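Local atomic coordinates of effector protein HopAB2 (Pseudomonas syringae pv. tomato, PDB entry 3TL8), a protein that suppresses plant immunity and programmed cell death in susceptible hosts, and triggers the Pto- and Prf-dependent hypersensitive response in resistant tomato. Residues E39-A42 with A43-L47; G51-L54 with E55-R58. One frame throughout, in Å; residues are numbered along the deposited sequence.

Interaction 1. Residues E39-A42 with A43-L47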
loop_
_atom_site.group_PDB
_atom_site.type_symbol
_atom_site.label_atom_id
_atom_site.label_comp_id
_atom_site.label_asym_id
_atom_site.label_seq_id
_atom_site.Cartn_x
_atom_site.Cartn_y
_atom_site.Cartn_z
ATOM N N GLU B 39 -19.577 -15.209 -0.731
ATOM C CA GLU B 39 -19.111 -15.806 0.511
ATOM C C GLU B 39 -19.367 -14.876 1.690
ATOM O O GLU B 39 -19.590 -15.332 2.816
ATOM C CB GLU B 39 -17.619 -16.132 0.434
ATOM C CG GLU B 39 -17.287 -17.421 -0.298
ATOM C CD GLU B 39 -15.791 -17.700 -0.323
ATOM O OE1 GLU B 39 -15.013 -16.828 0.127
ATOM O OE2 GLU B 39 -15.392 -18.791 -0.790
ATOM N N ALA B 40 -19.334 -13.575 1.433
ATOM C CA ALA B 40 -19.553 -12.591 2.479
ATOM C C ALA B 40 -21.021 -12.512 2.857
ATOM O O ALA B 40 -21.350 -12.432 4.035
ATOM C CB ALA B 40 -19.042 -11.233 2.053
ATOM N N ASP B 41 -21.902 -12.522 1.862
ATOM C CA ASP B 41 -23.337 -12.479 2.128
ATOM C C ASP B 41 -23.816 -13.771 2.816
ATOM O O ASP B 41 -24.623 -13.724 3.749
ATOM C CB ASP B 41 -24.140 -12.212 0.845
ATOM C CG ASP B 41 -25.617 -11.906 1.125
ATOM O OD1 ASP B 41 -26.264 -12.653 1.893
ATOM O OD2 ASP B 41 -26.135 -10.905 0.580
ATOM N N ALA B 42 -23.320 -14.917 2.358
ATOM C CA ALA B 42 -23.647 -16.176 3.006
ATOM C C ALA B 42 -23.204 -16.114 4.469
ATOM O O ALA B 42 -23.886 -16.624 5.361
ATOM C CB ALA B 42 -22.987 -17.344 2.282
ATOM N N ALA B 43 -22.064 -15.471 4.696
ATOM C CA ALA B 43 -21.492 -15.326 6.026
ATOM C C ALA B 43 -22.324 -14.371 6.862
ATOM O O ALA B 43 -22.559 -14.611 8.046
ATOM C CB ALA B 43 -20.058 -14.825 5.927
ATOM N N LEU B 44 -22.763 -13.283 6.241
ATOM C CA LEU B 44 -23.606 -12.306 6.915
ATOM C C LEU B 44 -24.972 -12.898 7.240
ATOM O O LEU B 44 -25.540 -12.626 8.296
ATOM C CB LEU B 44 -23.785 -11.074 6.043
ATOM C CG LEU B 44 -24.705 -10.012 6.622
ATOM C CD1 LEU B 44 -24.028 -9.342 7.796
ATOM C CD2 LEU B 44 -25.073 -9.000 5.559
ATOM N N ARG B 45 -25.499 -13.708 6.326
ATOM C CA ARG B 45 -26.776 -14.375 6.554
ATOM C C ARG B 45 -26.713 -15.178 7.839
ATOM O O ARG B 45 -27.621 -15.105 8.662
ATOM C CB ARG B 45 -27.138 -15.295 5.390
ATOM C CG ARG B 45 -28.013 -14.645 4.338
ATOM C CD ARG B 45 -28.699 -15.696 3.479
ATOM N NE ARG B 45 -27.740 -16.575 2.816
ATOM C CZ ARG B 45 -27.122 -16.270 1.682
ATOM N NH1 ARG B 45 -27.360 -15.107 1.098
ATOM N NH2 ARG B 45 -26.264 -17.122 1.136
ATOM N N GLY B 46 -25.631 -15.934 8.007
ATOM C CA GLY B 46 -25.431 -16.743 9.198
ATOM C C GLY B 46 -25.354 -15.921 10.475
ATOM O O GLY B 46 -25.947 -16.290 11.493
ATOM N N LEU B 47 -24.626 -14.807 10.419
ATOM C CA LEU B 47 -24.483 -13.924 11.572
ATOM C C LEU B 47 -25.830 -13.323 11.965
ATOM O O LEU B 47 -26.087 -13.079 13.143
ATOM C CB LEU B 47 -23.474 -12.804 11.285
ATOM C CG LEU B 47 -22.101 -13.195 10.735
ATOM C CD1 LEU B 47 -21.354 -11.958 10.277
ATOM C CD2 LEU B 47 -21.289 -13.977 11.756
#

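Interaction 2. Residues G51-L54 with E55-R58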
loop_
_atom_site.group_PDB
_atom_site.type_symbol
_atom_site.label_atom_id
_atom_site.label_comp_id
_atom_site.label_asym_id
_atom_site.label_seq_id
_atom_site.Cartn_x
_atom_site.Cartn_y
_atom_site.Cartn_z
ATOM N N GLY B 51 -28.365 -14.389 15.601
ATOM C CA GLY B 51 -28.728 -13.299 16.490
ATOM C C GLY B 51 -27.572 -12.402 16.881
ATOM O O GLY B 51 -27.675 -11.618 17.828
ATOM N N VAL B 52 -26.465 -12.519 16.151
ATOM C CA VAL B 52 -25.301 -11.678 16.391
ATOM C C VAL B 52 -25.729 -10.219 16.368
ATOM O O VAL B 52 -26.603 -9.825 15.593
ATOM C CB VAL B 52 -24.196 -11.921 15.335
ATOM C CG1 VAL B 52 -23.100 -10.873 15.451
ATOM C CG2 VAL B 52 -23.612 -13.327 15.474
ATOM N N ASN B 53 -25.136 -9.416 17.239
ATOM C CA ASN B 53 -25.421 -7.994 17.222
ATOM C C ASN B 53 -24.646 -7.350 16.076
ATOM O O ASN B 53 -23.413 -7.376 16.058
ATOM C CB ASN B 53 -25.069 -7.349 18.563
ATOM C CG ASN B 53 -25.676 -5.963 18.718
ATOM O OD1 ASN B 53 -26.085 -5.336 17.737
ATOM N ND2 ASN B 53 -25.722 -5.473 19.951
ATOM N N LEU B 54 -25.375 -6.779 15.120
ATOM C CA LEU B 54 -24.779 -6.304 13.870
ATOM C C LEU B 54 -24.354 -4.831 13.868
ATOM O O LEU B 54 -23.238 -4.518 13.458
ATOM C CB LEU B 54 -25.692 -6.618 12.680
ATOM C CG LEU B 54 -25.870 -8.116 12.418
ATOM C CD1 LEU B 54 -26.372 -8.360 11.012
ATOM C CD2 LEU B 54 -24.564 -8.863 12.647
ATOM N N GLU B 55 -25.232 -3.933 14.307
ATOM C CA GLU B 55 -24.836 -2.538 14.485
ATOM C C GLU B 55 -23.728 -2.489 15.529
ATOM O O GLU B 55 -22.953 -1.531 15.605
ATOM C CB GLU B 55 -26.025 -1.672 14.908
ATOM C CG GLU B 55 -26.932 -1.221 13.756
ATOM C CD GLU B 55 -26.358 -0.049 12.966
ATOM O OE1 GLU B 55 -25.235 0.401 13.288
ATOM O OE2 GLU B 55 -27.035 0.425 12.025
ATOM N N HIS B 56 -23.675 -3.544 16.336
ATOM C CA HIS B 56 -22.590 -3.781 17.276
ATOM C C HIS B 56 -21.348 -4.082 16.474
ATOM O O HIS B 56 -20.285 -3.521 16.707
ATOM C CB HIS B 56 -22.915 -5.030 18.086
ATOM C CG HIS B 56 -22.616 -4.916 19.545
ATOM N ND1 HIS B 56 -23.157 -3.929 20.339
ATOM C CD2 HIS B 56 -21.861 -5.687 20.360
ATOM C CE1 HIS B 56 -22.732 -4.087 21.581
ATOM N NE2 HIS B 56 -21.945 -5.147 21.621
ATOM N N LEU B 57 -21.522 -4.991 15.521
ATOM C CA LEU B 57 -20.428 -5.617 14.792
ATOM C C LEU B 57 -19.669 -4.656 13.881
ATOM O O LEU B 57 -18.444 -4.725 13.783
ATOM C CB LEU B 57 -20.949 -6.813 13.992
ATOM C CG LEU B 57 -19.905 -7.559 13.164
ATOM C CD1 LEU B 57 -18.572 -7.559 13.873
ATOM C CD2 LEU B 57 -20.351 -8.980 12.849
ATOM N N ARG B 58 -20.399 -3.767 13.217
ATOM C CA ARG B 58 -19.780 -2.736 12.397
ATOM C C ARG B 58 -18.518 -2.243 13.094
ATOM O O ARG B 58 -17.453 -2.147 12.487
ATOM C CB ARG B 58 -20.748 -1.564 12.225
ATOM C CG ARG B 58 -21.140 -1.240 10.798
ATOM C CD ARG B 58 -22.167 -0.122 10.795
ATOM N NE ARG B 58 -22.510 0.316 9.448
ATOM C CZ ARG B 58 -23.397 1.271 9.183
ATOM N NH1 ARG B 58 -24.028 1.880 10.178
ATOM N NH2 ARG B 58 -23.652 1.618 7.925
#

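Interaction 1. Residues E39-A42 with A43-L47
D41 and R45 meet one helical turn apart in helix 29-49 and form a salt bridge. OD1 of D41 lies 2.8 Å from NH1 of R45. It touches this one nitrogen, and the carboxylate and guanidinium planes are turned 33° from each other, so the pair is not a flat, two-pronged one. With CG of D41 anti to the backbone N (chi1 -169°), OD1 is turned toward the R45 side chain. The R45 chain runs back along the helix, and a bend at chi3 (-58°) brings its guanidinium alongside D41 and over A42. CA of A42 sits against one face, near the rim, 3.4 Å from NH2 of R45. The A42 methyl carbon CB is almost as close to the same NH2.

The backbone beneath sets this spacing. Four successive i to i+4 bonds cross the contact. R45 N gives to D41 O at 2.7 Å, so the two salt-bridge partners are also joined through their main chains. L44 N gives to A40 O at 2.8 Å. The other two are longer: A43 N to E39 O is 3.1 Å and G46 N to A42 O is 3.2 Å. The A43 bond is the more bent of these two.

The opposite character appears on the buried side of the helix. A40 and L44 face helix 98-109, through N101, L106 and M109. A43 packs on V82 and I84. The helix is therefore amphipathic here, within the BAK1-binding domain and the Pto-interaction region. The D41-R45 pair lies on the outer side. Its opposite charges probably offset each other there, and solvent would be expected to weaken their attraction.

Interaction 2. Residues G51-L54 with E55-R58
The start of helix 54-65 is capped by N53, which holds the N-cap position. Its amide oxygen OD1 accepts from H56 N at 3.3 Å. The bond is weak, and H56 N is modelled too near a neighbouring atom to be relied on closely. The amide gets there because CG is anti to the backbone N (chi1 -165°), which turns it forward over the first helical turn. The N53 amide and the H56 ring are modelled nearly parallel, 13° apart, with ND2 of N53 over one ring face. This placement is itself doubtful, because the two side chains are modelled too close.

The main chain then winds into the helix. L57 N makes weak bonds to two carbonyls, N53 O at 3.1 Å and L54 O at 2.7 Å. The first regular bond across the contact is R58 N to L54 O, 2.9 Å long and nearly straight at 161°. Two residues before the cap, G51 has positive phi and is the C-prime residue of the Schellman motif that ends helix 29-49.

Apolar side chains close the inner side. CD2 of L57 touches CG1 of V52 and CD2 of L54, each at 4.2 Å. Nearer the surface, E55 OE1 and R58 NH1 form a long salt bridge at 3.6 Å. R58 NE also makes a weak hydrogen bond to N107 OD1 of helix 98-109.

L54 and L57 turn this start of the helix onto two others. L54 packs on L44 and V48 of helix 29-49 and on M109 of helix 98-109. L57 packs on L47 and L106 of the same two helices.

In the fold
Interactions 1 and 2 follow each other along the chain, with centres about 13 Å apart. Interaction 1 lies within helix 29-49, while interaction 2 leads out of the turn after it into helix 54-65. They touch directly. L47 O and V52 N, 3.1 Å apart, are probably hydrogen-bonded, which ties the end of the first helix to the turn. Two leucine pairs join the helices: L47 CD1 meets L57 CD2 at 4.1 Å, and L44 CD1 meets L54 CD1 at the same distance. Helix 98-109 packs on both contacts. Both belong to the BAK1-binding domain and to the region assigned to Pto recognition.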